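Local coordinates for protein cleavage stimulation factor 77 (Encephalitozoon cuniculi, PDB 2UY1) that probably takes part in mRNA 3'-end processing and may bind mRNA, as a helical-repeat member of the CstF-77 (suppressor of forked) family, at residues 321-326 and 353-358; 328-333 and 365-370; 359-364 and 388-393. One frame throughout, in Å; residues are numbered along the deposited sequence.

Overall arrangement
Three alternate helices of the chain, 319-333, 354-367 and 384-397, are joined here side by side. Contacts 1 and 2 both clamp helix 319-333 to helix 354-367, contact 1 near their N-terminal ends and contact 2 near their C-terminal ends, with centres about 13 Å apart. Contact 3 uses the middle of helix 354-367 to hold helix 384-397; its centre lies about 14 Å from that of contact 1 and about 13 Å from that of contact 2. Small touches tie them together: I323 CD1 of contact 1 lies 4.1 Å from E359 CG of contact 3, and Y330 CG of contact 2 lies 3.8 Å from F363 CZ of contact 3. Contact 2 also borders another protein's chain.

Contact 1 (321-326 and 353-358); sequences VFIYCA and STLLKE
I323 reaches across from helix 319-333 and pushes its longer branch in between L355 and L356 of the facing helix. Its CB is already aimed at the other segment. The CG1 branch lies anti to the carbonyl carbon (chi1 -57°), and this carbon is where the packing is tightest: it sits 3.5 Å from L356 CD1, closer than two carbons usually come. The chain then runs on fully extended (chi2 174°), carrying the terminal methyl CD1 on to L355. There it lies 3.6 Å from L355 CG and 3.8 Å from L355 CD2, while L356 CD1 still flanks it at 4.1 Å. The contact is purely apolar, without a hydrogen bond between the segments. It belongs to the superhelical HAT-repeat (half-a-TPR) architecture of this family, in which neighbouring helices on the same side of the stack run alongside each other; here the two short axes come within 10.6 Å and diverge by 22°. L356 starts from a CB that does not face the partner helix, yet its CD1 methyl swings over and finishes 4.2 Å from F322 CB as well, so this one methyl touches F322 at its CB and I323 at its CG1. The F322 side chain also packs on V317 and on K349 of helix 337-349. L356 also takes part in the start of its own helix, because S353 is the N-cap and its OG accepts a hydrogen bond from L356 N at 3.2 Å. Farther along the helix, E358 OE1 is hydrogen-bonded to T383 OG1.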
loop_
_atom_site.group_PDB
_atom_site.type_symbol
_atom_site.label_atom_id
_atom_site.label_comp_id
_atom_site.label_asym_id
_atom_site.label_seq_id
_atom_site.Cartn_x
_atom_site.Cartn_y
_atom_site.Cartn_z
ATOM N N VAL B 321 -20.256 -8.095 9.365
ATOM C CA VAL B 321 -20.703 -9.255 10.131
ATOM C C VAL B 321 -20.955 -10.352 9.128
ATOM O O VAL B 321 -20.660 -11.486 9.385
ATOM C CB VAL B 321 -22.008 -8.922 11.015
ATOM C CG1 VAL B 321 -22.616 -10.203 11.705
ATOM C CG2 VAL B 321 -21.652 -7.936 12.060
ATOM N N PHE B 322 -21.404 -9.960 7.943
ATOM C CA PHE B 322 -21.601 -10.896 6.835
ATOM C C PHE B 322 -20.278 -11.400 6.298
ATOM O O PHE B 322 -20.185 -12.548 5.956
ATOM C CB PHE B 322 -22.320 -10.206 5.670
ATOM C CG PHE B 322 -23.767 -9.823 5.948
ATOM C CD1 PHE B 322 -24.789 -10.734 5.747
ATOM C CD2 PHE B 322 -24.085 -8.537 6.393
ATOM C CE1 PHE B 322 -26.131 -10.379 5.977
ATOM C CE2 PHE B 322 -25.425 -8.160 6.620
ATOM C CZ PHE B 322 -26.449 -9.086 6.384
ATOM N N ILE B 323 -19.305 -10.501 6.098
ATOM C CA ILE B 323 -17.968 -10.833 5.620
ATOM C C ILE B 323 -17.253 -11.723 6.631
ATOM O O ILE B 323 -16.603 -12.699 6.272
ATOM C CB ILE B 323 -17.107 -9.552 5.412
ATOM C CG1 ILE B 323 -17.756 -8.542 4.447
ATOM C CG2 ILE B 323 -15.643 -9.886 5.054
ATOM C CD1 ILE B 323 -16.953 -7.184 4.365
ATOM N N TYR B 324 -17.362 -11.384 7.921
ATOM C CA TYR B 324 -16.817 -12.272 8.944
ATOM C C TYR B 324 -17.423 -13.677 8.912
ATOM O O TYR B 324 -16.696 -14.670 9.005
ATOM C CB TYR B 324 -17.002 -11.624 10.298
ATOM C CG TYR B 324 -16.847 -12.575 11.422
ATOM C CD1 TYR B 324 -15.580 -12.896 11.942
ATOM C CD2 TYR B 324 -17.981 -13.180 11.972
ATOM C CE1 TYR B 324 -15.486 -13.802 12.963
ATOM C CE2 TYR B 324 -17.897 -14.075 12.983
ATOM C CZ TYR B 324 -16.674 -14.377 13.492
ATOM O OH TYR B 324 -16.641 -15.279 14.532
ATOM N N CYS B 325 -18.748 -13.789 8.795
ATOM C CA CYS B 325 -19.408 -15.136 8.767
ATOM C C CYS B 325 -19.049 -15.935 7.548
ATOM O O CYS B 325 -19.045 -17.182 7.599
ATOM C CB CYS B 325 -20.943 -15.044 8.801
ATOM S SG CYS B 325 -21.552 -14.540 10.440
ATOM N N ALA B 326 -18.872 -15.241 6.418
ATOM C CA ALA B 326 -18.494 -15.935 5.166
ATOM C C ALA B 326 -17.081 -16.539 5.294
ATOM O O ALA B 326 -16.787 -17.701 4.866
ATOM C CB ALA B 326 -18.598 -14.990 3.986
ATOM N N SER B 353 -22.327 -0.908 -0.284
ATOM C CA SER B 353 -21.136 -1.112 0.549
ATOM C C SER B 353 -19.926 -1.493 -0.346
ATOM O O SER B 353 -19.837 -2.607 -0.779
ATOM C CB SER B 353 -21.372 -2.251 1.557
ATOM O OG SER B 353 -20.190 -2.511 2.348
ATOM N N THR B 354 -19.011 -0.573 -0.575
ATOM C CA THR B 354 -17.804 -0.844 -1.370
ATOM C C THR B 354 -16.903 -1.929 -0.685
ATOM O O THR B 354 -16.320 -2.845 -1.332
ATOM C CB THR B 354 -17.080 0.463 -1.556
ATOM O OG1 THR B 354 -17.835 1.295 -2.468
ATOM C CG2 THR B 354 -15.571 0.233 -2.028
ATOM N N LEU B 355 -16.838 -1.843 0.636
ATOM C CA LEU B 355 -16.209 -2.892 1.446
ATOM C C LEU B 355 -16.666 -4.265 1.080
ATOM O O LEU B 355 -15.872 -5.147 0.859
ATOM C CB LEU B 355 -16.552 -2.700 2.925
ATOM C CG LEU B 355 -15.941 -3.767 3.839
ATOM C CD1 LEU B 355 -14.368 -3.718 3.806
ATOM C CD2 LEU B 355 -16.519 -3.524 5.222
ATOM N N LEU B 356 -17.968 -4.498 1.070
ATOM C CA LEU B 356 -18.444 -5.867 0.812
ATOM C C LEU B 356 -18.173 -6.245 -0.662
ATOM O O LEU B 356 -17.929 -7.417 -0.990
ATOM C CB LEU B 356 -19.961 -5.884 1.116
ATOM C CG LEU B 356 -21.025 -6.895 1.561
ATOM C CD1 LEU B 356 -20.632 -7.903 2.627
ATOM C CD2 LEU B 356 -22.122 -6.040 2.154
ATOM N N LYS B 357 -18.355 -5.271 -1.563
ATOM C CA LYS B 357 -18.149 -5.505 -2.988
ATOM C C LYS B 357 -16.699 -5.948 -3.285
ATOM O O LYS B 357 -16.461 -6.997 -3.943
ATOM C CB LYS B 357 -18.534 -4.277 -3.794
ATOM C CG LYS B 357 -20.035 -3.971 -3.822
ATOM C CD LYS B 357 -20.320 -2.685 -4.657
ATOM C CE LYS B 357 -21.745 -2.103 -4.321
ATOM N NZ LYS B 357 -21.751 -0.597 -4.608
ATOM N N GLU B 358 -15.748 -5.210 -2.736
ATOM C CA GLU B 358 -14.323 -5.507 -2.877
ATOM C C GLU B 358 -13.871 -6.764 -2.169
ATOM O O GLU B 358 -13.105 -7.537 -2.739
ATOM C CB GLU B 358 -13.457 -4.309 -2.452
ATOM C CG GLU B 358 -11.920 -4.537 -2.555
ATOM C CD GLU B 358 -11.090 -3.258 -2.381
ATOM O OE1 GLU B 358 -11.214 -2.284 -3.181
ATOM O OE2 GLU B 358 -10.228 -3.255 -1.480
#

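Contact 2 (328-333 and 365-370); sequences IEYYAT and LRIGDE
The CG2 methyl of I367 rests against the ring of Y330, 3.6 Å from Y330 CE2 and 3.8 Å from Y330 CZ, approaching obliquely to the ring. I367 CB follows toward the phenol end, 3.9 Å from Y330 OH. Y331 adds a looser touch, its OH lying 4.4 Å from the same I367 CG2. The methyl is delivered by an unusual first torsion: I367 CG1 sits between the backbone N and the carbonyl carbon (chi1 64°), which puts CG2 anti to the carbonyl carbon. Behind this first shell the tyrosines brace each other, Y330 CD2 standing 3.4 Å above the plane of the Y331 ring, over its centre. F363 meets the Y330 ring edge-to-face. On the other side of the contact the chain turns out of helical geometry at G368, whose positive phi (101°) belongs to a Schellman motif. Farther out, E329 forms a salt bridge with R306 of helix 302-311. Both tyrosine hydroxyls are hydrogen-bonded to the backbone of another protein's chain, and R366 O and I367 O each bond to an aromatic side chain of that chain. The chemistry is therefore divided: the touch between the helices is apolar packing on I367, while the tyrosine hydroxyls and the two carbonyl oxygens beside it are spent on a protein-protein interface.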
loop_
_atom_site.group_PDB
_atom_site.type_symbol
_atom_site.label_atom_id
_atom_site.label_comp_id
_atom_site.label_asym_id
_atom_site.label_seq_id
_atom_site.Cartn_x
_atom_site.Cartn_y
_atom_site.Cartn_z
ATOM N N ILE B 328 -15.550 -17.267 8.295
ATOM C CA ILE B 328 -15.594 -18.461 9.155
ATOM C C ILE B 328 -16.093 -19.709 8.377
ATOM O O ILE B 328 -15.622 -20.793 8.639
ATOM C CB ILE B 328 -16.569 -18.302 10.306
ATOM C CG1 ILE B 328 -16.171 -17.153 11.257
ATOM C CG2 ILE B 328 -16.759 -19.654 10.986
ATOM C CD1 ILE B 328 -14.774 -17.214 11.793
ATOM N N GLU B 329 -17.062 -19.541 7.492
ATOM C CA GLU B 329 -17.712 -20.686 6.927
ATOM C C GLU B 329 -16.733 -21.261 5.967
ATOM O O GLU B 329 -16.549 -22.444 5.947
ATOM C CB GLU B 329 -19.046 -20.379 6.238
ATOM C CG GLU B 329 -20.187 -20.135 7.198
ATOM C CD GLU B 329 -20.801 -21.435 7.813
ATOM O OE1 GLU B 329 -20.470 -22.581 7.430
ATOM O OE2 GLU B 329 -21.671 -21.275 8.692
ATOM N N TYR B 330 -16.054 -20.411 5.197
ATOM C CA TYR B 330 -14.998 -20.932 4.291
ATOM C C TYR B 330 -13.850 -21.692 5.022
ATOM O O TYR B 330 -13.589 -22.838 4.713
ATOM C CB TYR B 330 -14.421 -19.842 3.364
ATOM C CG TYR B 330 -13.404 -20.437 2.439
ATOM C CD1 TYR B 330 -13.797 -21.401 1.501
ATOM C CD2 TYR B 330 -12.043 -20.127 2.556
ATOM C CE1 TYR B 330 -12.860 -22.026 0.645
ATOM C CE2 TYR B 330 -11.083 -20.751 1.686
ATOM C CZ TYR B 330 -11.528 -21.702 0.760
ATOM O OH TYR B 330 -10.644 -22.313 -0.124
ATOM N N TYR B 331 -13.175 -21.033 5.974
ATOM C CA TYR B 331 -11.996 -21.627 6.652
ATOM C C TYR B 331 -12.334 -22.775 7.615
ATOM O O TYR B 331 -11.499 -23.586 7.888
ATOM C CB TYR B 331 -11.158 -20.515 7.330
ATOM C CG TYR B 331 -10.584 -19.662 6.250
ATOM C CD1 TYR B 331 -9.525 -20.121 5.500
ATOM C CD2 TYR B 331 -11.173 -18.448 5.896
ATOM C CE1 TYR B 331 -9.046 -19.390 4.429
ATOM C CE2 TYR B 331 -10.696 -17.701 4.817
ATOM C CZ TYR B 331 -9.620 -18.184 4.099
ATOM O OH TYR B 331 -9.113 -17.490 2.997
ATOM N N ALA B 332 -13.577 -22.844 8.078
ATOM C CA ALA B 332 -13.973 -23.885 9.033
ATOM C C ALA B 332 -14.427 -25.138 8.263
ATOM O O ALA B 332 -14.062 -26.240 8.603
ATOM C CB ALA B 332 -15.071 -23.377 9.980
ATOM N N THR B 333 -15.145 -24.934 7.169
ATOM C CA THR B 333 -15.785 -26.036 6.450
ATOM C C THR B 333 -15.159 -26.310 5.072
ATOM O O THR B 333 -15.192 -27.436 4.606
ATOM C CB THR B 333 -17.287 -25.771 6.315
ATOM O OG1 THR B 333 -17.480 -24.757 5.326
ATOM C CG2 THR B 333 -17.848 -25.321 7.640
ATOM N N LEU B 365 -11.673 -14.401 -6.023
ATOM C CA LEU B 365 -10.517 -14.568 -6.901
ATOM C C LEU B 365 -9.374 -15.287 -6.118
ATOM O O LEU B 365 -8.715 -16.208 -6.652
ATOM C CB LEU B 365 -10.102 -13.183 -7.421
ATOM C CG LEU B 365 -9.169 -13.059 -8.611
ATOM C CD1 LEU B 365 -9.934 -13.403 -9.830
ATOM C CD2 LEU B 365 -8.609 -11.601 -8.577
ATOM N N ARG B 366 -9.203 -14.953 -4.842
ATOM C CA ARG B 366 -8.074 -15.531 -4.080
ATOM C C ARG B 366 -8.180 -16.996 -3.741
ATOM O O ARG B 366 -7.180 -17.701 -3.713
ATOM C CB ARG B 366 -7.726 -14.766 -2.818
ATOM C CG ARG B 366 -8.498 -15.129 -1.595
ATOM C CD ARG B 366 -7.835 -14.519 -0.304
ATOM N NE ARG B 366 -7.749 -13.047 -0.395
ATOM C CZ ARG B 366 -8.658 -12.197 0.106
ATOM N NH1 ARG B 366 -9.728 -12.686 0.770
ATOM N NH2 ARG B 366 -8.480 -10.854 -0.043
ATOM N N ILE B 367 -9.380 -17.461 -3.465
ATOM C CA ILE B 367 -9.580 -18.910 -3.227
ATOM C C ILE B 367 -9.658 -19.751 -4.508
ATOM O O ILE B 367 -9.652 -21.019 -4.448
ATOM C CB ILE B 367 -10.821 -19.161 -2.419
ATOM C CG1 ILE B 367 -12.064 -18.712 -3.215
ATOM C CG2 ILE B 367 -10.676 -18.456 -1.030
ATOM C CD1 ILE B 367 -13.338 -19.554 -2.939
ATOM N N GLY B 368 -9.781 -19.085 -5.638
ATOM C CA GLY B 368 -9.643 -19.770 -6.904
ATOM C C GLY B 368 -10.981 -20.083 -7.556
ATOM O O GLY B 368 -11.055 -20.890 -8.486
ATOM N N ASP B 369 -12.031 -19.414 -7.097
ATOM C CA ASP B 369 -13.390 -19.614 -7.625
ATOM C C ASP B 369 -13.597 -18.626 -8.777
ATOM O O ASP B 369 -14.347 -17.632 -8.646
ATOM C CB ASP B 369 -14.405 -19.416 -6.504
ATOM C CG ASP B 369 -15.766 -19.892 -6.855
ATOM O OD1 ASP B 369 -15.899 -20.959 -7.480
ATOM O OD2 ASP B 369 -16.735 -19.245 -6.441
ATOM N N GLU B 370 -12.902 -18.919 -9.896
ATOM C CA GLU B 370 -12.794 -18.065 -11.063
ATOM C C GLU B 370 -14.075 -17.640 -11.783
ATOM O O GLU B 370 -14.297 -16.442 -12.047
ATOM C CB GLU B 370 -11.814 -18.683 -12.065
ATOM C CG GLU B 370 -11.555 -17.782 -13.237
ATOM C CD GLU B 370 -10.506 -18.352 -14.143
ATOM O OE1 GLU B 370 -9.323 -18.438 -13.712
ATOM O OE2 GLU B 370 -10.886 -18.746 -15.246
#

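Contact 3 (359-364 and 388-393); sequences EFFLFL and DSMIEY
With CG anti to the backbone N in both residues (chi1 171° in F361), F361 and M390 come together side by side: the CB of F361 faces helix 384-397 and its ring ends beside M390, which bends at both of its next torsions and folds back along that ring. The methionine chain runs roughly perpendicular to the phenylalanine side chain. M390 SD comes to the ring edge, 4.8 Å from the F361 centroid and 78° off the ring normal, a Met-aromatic contact made with the rim of the ring. The nearest ring atom is F361 CZ, 3.5 Å from M390 SD. M390 CB backs the same corner at 3.7 Å from F361 CZ, so the tip of the phenyl ring is held by the root of the methionine as well as by its sulfur. S389 takes part too, its CB approaching the ring obliquely, 4.4 Å from F361 CE2. One residue on, L362 supplies the second touch. Its CB does not face the partner helix, but its CD2 methyl presses on S389, at 3.4 Å from S389 CB, a tight fit for two carbons, and 3.2 Å from S389 OG. That hydroxyl is hydrogen-bonded to R385 O, one turn back in its own helix, so it can lie against a methyl while its polar need is met. The short axes of the two helices approach to 11.0 Å at an angle of only 19°, in the near-parallel stacking of a HAT-repeat superhelix. Helix 370-379, which lies between the two in the chain, packs along this seam, where F377 touches both the F361 ring and M390. M390 also packs on L406 of helix 400-415, and F360 and F363 face back toward helix 337-349, where both rings meet F343.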
loop_
_atom_site.group_PDB
_atom_site.type_symbol
_atom_site.label_atom_id
_atom_site.label_comp_id
_atom_site.label_asym_id
_atom_site.label_seq_id
_atom_site.Cartn_x
_atom_site.Cartn_y
_atom_site.Cartn_z
ATOM N N GLU B 359 -14.324 -6.954 -0.920
ATOM C CA GLU B 359 -13.920 -8.096 -0.136
ATOM C C GLU B 359 -14.541 -9.341 -0.693
ATOM O O GLU B 359 -13.912 -10.340 -0.577
ATOM C CB GLU B 359 -14.297 -7.964 1.352
ATOM C CG GLU B 359 -13.512 -6.930 2.173
ATOM C CD GLU B 359 -12.019 -7.246 2.338
ATOM O OE1 GLU B 359 -11.708 -8.433 2.439
ATOM O OE2 GLU B 359 -11.159 -6.313 2.362
ATOM N N PHE B 360 -15.756 -9.262 -1.271
ATOM C CA PHE B 360 -16.423 -10.405 -1.949
ATOM C C PHE B 360 -15.661 -10.762 -3.232
ATOM O O PHE B 360 -15.417 -11.909 -3.458
ATOM C CB PHE B 360 -17.857 -10.030 -2.363
ATOM C CG PHE B 360 -18.751 -11.190 -2.825
ATOM C CD1 PHE B 360 -18.358 -12.505 -2.752
ATOM C CD2 PHE B 360 -20.062 -10.913 -3.295
ATOM C CE1 PHE B 360 -19.185 -13.540 -3.156
ATOM C CE2 PHE B 360 -20.882 -11.924 -3.709
ATOM C CZ PHE B 360 -20.449 -13.236 -3.669
ATOM N N PHE B 361 -15.369 -9.789 -4.086
ATOM C CA PHE B 361 -14.667 -10.094 -5.308
ATOM C C PHE B 361 -13.310 -10.683 -5.046
ATOM O O PHE B 361 -12.943 -11.662 -5.674
ATOM C CB PHE B 361 -14.602 -8.901 -6.260
ATOM C CG PHE B 361 -13.675 -9.141 -7.439
ATOM C CD1 PHE B 361 -14.026 -10.093 -8.438
ATOM C CD2 PHE B 361 -12.444 -8.486 -7.512
ATOM C CE1 PHE B 361 -13.148 -10.404 -9.528
ATOM C CE2 PHE B 361 -11.557 -8.767 -8.617
ATOM C CZ PHE B 361 -11.967 -9.738 -9.626
ATOM N N LEU B 362 -12.567 -10.121 -4.117
ATOM C CA LEU B 362 -11.149 -10.506 -3.936
ATOM C C LEU B 362 -11.045 -11.836 -3.218
ATOM O O LEU B 362 -10.100 -12.610 -3.403
ATOM C CB LEU B 362 -10.358 -9.452 -3.171
ATOM C CG LEU B 362 -10.121 -8.093 -3.867
ATOM C CD1 LEU B 362 -9.465 -7.160 -2.887
ATOM C CD2 LEU B 362 -9.281 -8.149 -5.206
ATOM N N PHE B 363 -12.045 -12.089 -2.372
ATOM C CA PHE B 363 -12.212 -13.393 -1.751
ATOM C C PHE B 363 -12.473 -14.412 -2.857
ATOM O O PHE B 363 -11.923 -15.483 -2.866
ATOM C CB PHE B 363 -13.435 -13.408 -0.816
ATOM C CG PHE B 363 -13.830 -14.800 -0.379
ATOM C CD1 PHE B 363 -13.086 -15.483 0.606
ATOM C CD2 PHE B 363 -14.946 -15.419 -0.905
ATOM C CE1 PHE B 363 -13.458 -16.792 1.010
ATOM C CE2 PHE B 363 -15.310 -16.736 -0.527
ATOM C CZ PHE B 363 -14.559 -17.425 0.426
ATOM N N LEU B 364 -13.391 -14.153 -3.768
ATOM C CA LEU B 364 -13.619 -15.231 -4.780
ATOM C C LEU B 364 -12.348 -15.462 -5.663
ATOM O O LEU B 364 -12.011 -16.567 -6.085
ATOM C CB LEU B 364 -14.821 -14.856 -5.662
ATOM C CG LEU B 364 -16.196 -14.871 -4.966
ATOM C CD1 LEU B 364 -17.264 -14.365 -5.937
ATOM C CD2 LEU B 364 -16.563 -16.299 -4.480
ATOM N N ASP B 388 -7.451 -3.504 -10.810
ATOM C CA ASP B 388 -6.071 -3.996 -10.861
ATOM C C ASP B 388 -5.861 -5.482 -10.505
ATOM O O ASP B 388 -4.990 -6.151 -11.126
ATOM C CB ASP B 388 -5.163 -3.196 -9.988
ATOM C CG ASP B 388 -5.117 -1.743 -10.383
ATOM O OD1 ASP B 388 -5.544 -1.412 -11.497
ATOM O OD2 ASP B 388 -4.602 -0.950 -9.590
ATOM N N SER B 389 -6.620 -6.019 -9.555
ATOM C CA SER B 389 -6.557 -7.493 -9.264
ATOM C C SER B 389 -7.063 -8.323 -10.406
ATOM O O SER B 389 -6.423 -9.335 -10.785
ATOM C CB SER B 389 -7.323 -7.829 -7.970
ATOM O OG SER B 389 -6.858 -6.956 -6.942
ATOM N N MET B 390 -8.171 -7.902 -11.010
ATOM C CA MET B 390 -8.724 -8.618 -12.162
ATOM C C MET B 390 -7.811 -8.519 -13.396
ATOM O O MET B 390 -7.632 -9.474 -14.121
ATOM C CB MET B 390 -10.173 -8.118 -12.455
ATOM C CG MET B 390 -10.945 -8.845 -13.539
ATOM S SD MET B 390 -11.391 -10.545 -12.999
ATOM C CE MET B 390 -10.007 -11.425 -13.549
ATOM N N ILE B 391 -7.245 -7.348 -13.661
ATOM C CA ILE B 391 -6.280 -7.173 -14.779
ATOM C C ILE B 391 -5.041 -8.051 -14.556
ATOM O O ILE B 391 -4.512 -8.653 -15.508
ATOM C CB ILE B 391 -5.871 -5.619 -14.948
ATOM C CG1 ILE B 391 -7.046 -4.827 -15.587
ATOM C CG2 ILE B 391 -4.508 -5.465 -15.786
ATOM C CD1 ILE B 391 -7.052 -3.252 -15.333
ATOM N N GLU B 392 -4.532 -8.095 -13.338
ATOM C CA GLU B 392 -3.326 -8.894 -13.043
ATOM C C GLU B 392 -3.608 -10.401 -13.160
ATOM O O GLU B 392 -2.841 -11.161 -13.791
ATOM C CB GLU B 392 -2.770 -8.611 -11.639
ATOM C CG GLU B 392 -1.507 -9.526 -11.184
ATOM C CD GLU B 392 -0.156 -9.141 -11.826
ATOM O OE1 GLU B 392 -0.121 -8.391 -12.835
ATOM O OE2 GLU B 392 0.913 -9.583 -11.336
ATOM N N TYR B 393 -4.719 -10.814 -12.580
ATOM C CA TYR B 393 -5.240 -12.228 -12.817
ATOM C C TYR B 393 -5.395 -12.691 -14.294
ATOM O O TYR B 393 -4.906 -13.756 -14.680
ATOM C CB TYR B 393 -6.562 -12.380 -12.093
ATOM C CG TYR B 393 -7.072 -13.824 -12.044
ATOM C CD1 TYR B 393 -6.742 -14.651 -10.978
ATOM C CD2 TYR B 393 -7.842 -14.337 -13.058
ATOM C CE1 TYR B 393 -7.250 -15.951 -10.891
ATOM C CE2 TYR B 393 -8.344 -15.659 -13.000
ATOM C CZ TYR B 393 -8.038 -16.431 -11.924
ATOM O OH TYR B 393 -8.490 -17.720 -11.844
#